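PDB 3GIP: N-acyl-D-glutamate deacylase from Bordetella bronchiseptica, which catalyses the hydrolysis of N-acyl-D-glutamate to D-glutamate and a carboxylate, probably using its bound zinc, as a member of the amidohydrolase superfamily. Local coordinates for residues Gly106-Ala109 / Ala110-Leu114. Sequence-based numbering, arbitrary orientation.
Sequences GNTA and AALAL
Ala109 and Leu112 meet through both backbone and side chain where an extended strip of loop winds into a short 3-10 helix. The polar link is a single hydrogen bond, Leu112 N to Ala109 O at 3.0 Å. The N-H points fairly straight at the oxygen (150°), but it comes from above the carbonyl plane, 57° out of it, and not along a lone pair. Hydrogen bonds Ala113 N to Ala110 O and Leu114 N to Ala111 O repeat the i to i+3 spacing. Ala109 O stays 4.3 Å from Ala113 N, too far for an alpha-helical bond.

The apolar part is small. Leu112 CB packs 3.2 Å from the same Ala109 O that its N binds. With CG anti to its own carbonyl carbon (chi1 -74°), Leu112 folds back along the incoming chain, bringing CG to 4.0 Å from Ala109 CB. CD1 comes to 3.7 Å from Ala109 N, obliquely from the side on which its N-H points, which may help explain why this buried amide has no partner; it also brushes Thr108 OG1. Leu151 of helix 146-153 touches both Ala109 and Leu112.

Three consecutive i to i+3 bonds define a 3-10 helix entered from extended chain. In this TIM-barrel amidohydrolase fold, the same loop after strand 87-92 carries Cys95, a zinc ligand with His218 and His248, and Ala111 and Leu112 touch nearby Val97.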
ATOM      1  N   GLY A 106     -17.347  14.954 -16.125  1.00 19.59           N
ATOM      2  CA  GLY A 106     -16.485  15.206 -17.264  1.00 20.75           C
ATOM      3  C   GLY A 106     -15.005  15.256 -16.931  1.00 22.60           C
ATOM      4  O   GLY A 106     -14.167  15.199 -17.831  1.00 24.17           O
ATOM      5  N   ASN A 107     -14.676  15.381 -15.649  1.00 21.98           N
ATOM      6  CA  ASN A 107     -13.279  15.418 -15.227  1.00 22.18           C
ATOM      7  C   ASN A 107     -12.797  13.998 -14.988  1.00 22.38           C
ATOM      8  O   ASN A 107     -13.426  13.234 -14.258  1.00 22.75           O
ATOM      9  CB  ASN A 107     -13.112  16.233 -13.941  1.00 21.34           C
ATOM     10  CG  ASN A 107     -13.001  17.725 -14.198  1.00 22.04           C
ATOM     11  OD1 ASN A 107     -13.022  18.175 -15.343  1.00 22.50           O
ATOM     12  ND2 ASN A 107     -12.877  18.500 -13.126  1.00 19.47           N
ATOM     13  N   THR A 108     -11.681  13.641 -15.607  1.00 24.12           N
ATOM     14  CA  THR A 108     -11.146  12.301 -15.435  1.00 24.67           C
ATOM     15  C   THR A 108      -9.626  12.311 -15.448  1.00 24.44           C
ATOM     16  O   THR A 108      -9.000  13.332 -15.728  1.00 24.85           O
ATOM     17  CB  THR A 108     -11.637  11.367 -16.549  1.00 26.50           C
ATOM     18  OG1 THR A 108     -11.187  10.032 -16.282  1.00 30.08           O
ATOM     19  CG2 THR A 108     -11.098  11.823 -17.897  1.00 25.42           C
ATOM     20  N   ALA A 109      -9.041  11.161 -15.139  1.00 23.17           N
ATOM     21  CA  ALA A 109      -7.594  11.015 -15.123  1.00 21.89           C
ATOM     22  C   ALA A 109      -7.258   9.557 -15.404  1.00 20.07           C
ATOM     23  O   ALA A 109      -7.913   8.654 -14.890  1.00 19.07           O
ATOM     24  CB  ALA A 109      -7.036  11.432 -13.768  1.00 22.61           C
ATOM     25  N   ALA A 110      -6.238   9.335 -16.228  1.00 20.55           N
ATOM     26  CA  ALA A 110      -5.823   7.981 -16.570  1.00 19.72           C
ATOM     27  C   ALA A 110      -5.489   7.171 -15.321  1.00 20.19           C
ATOM     28  O   ALA A 110      -5.807   5.985 -15.240  1.00 18.87           O
ATOM     29  CB  ALA A 110      -4.616   8.031 -17.502  1.00 19.97           C
ATOM     30  N   ALA A 111      -4.858   7.821 -14.346  1.00 20.22           N
ATOM     31  CA  ALA A 111      -4.466   7.165 -13.102  1.00 21.71           C
ATOM     32  C   ALA A 111      -5.647   6.617 -12.304  1.00 21.31           C
ATOM     33  O   ALA A 111      -5.474   5.748 -11.453  1.00 22.10           O
ATOM     34  CB  ALA A 111      -3.652   8.129 -12.241  1.00 21.59           C
ATOM     35  N   LEU A 112      -6.848   7.124 -12.570  1.00 23.00           N
ATOM     36  CA  LEU A 112      -8.028   6.638 -11.863  1.00 24.00           C
ATOM     37  C   LEU A 112      -8.251   5.161 -12.179  1.00 24.07           C
ATOM     38  O   LEU A 112      -8.949   4.458 -11.451  1.00 24.24           O
ATOM     39  CB  LEU A 112      -9.265   7.451 -12.256  1.00 26.15           C
ATOM     40  CG  LEU A 112      -9.365   8.866 -11.678  1.00 27.56           C
ATOM     41  CD1 LEU A 112     -10.607   9.556 -12.219  1.00 29.13           C
ATOM     42  CD2 LEU A 112      -9.419   8.795 -10.160  1.00 26.95           C
ATOM     43  N   ALA A 113      -7.650   4.696 -13.270  1.00 22.95           N
ATOM     44  CA  ALA A 113      -7.774   3.301 -13.676  1.00 23.75           C
ATOM     45  C   ALA A 113      -7.100   2.389 -12.655  1.00 23.25           C
ATOM     46  O   ALA A 113      -7.327   1.179 -12.639  1.00 24.88           O
ATOM     47  CB  ALA A 113      -7.151   3.101 -15.054  1.00 23.47           C
ATOM     48  N   LEU A 114      -6.263   2.970 -11.804  1.00 23.22           N
ATOM     49  CA  LEU A 114      -5.580   2.193 -10.783  1.00 21.81           C
ATOM     50  C   LEU A 114      -6.584   1.753  -9.718  1.00 23.38           C
ATOM     51  O   LEU A 114      -6.267   0.915  -8.873  1.00 23.04           O
ATOM     52  CB  LEU A 114      -4.473   3.028 -10.122  1.00 22.53           C
ATOM     53  CG  LEU A 114      -3.322   3.529 -11.001  1.00 22.20           C
ATOM     54  CD1 LEU A 114      -2.398   4.411 -10.172  1.00 21.97           C
ATOM     55  CD2 LEU A 114      -2.560   2.345 -11.581  1.00 22.11           C
TER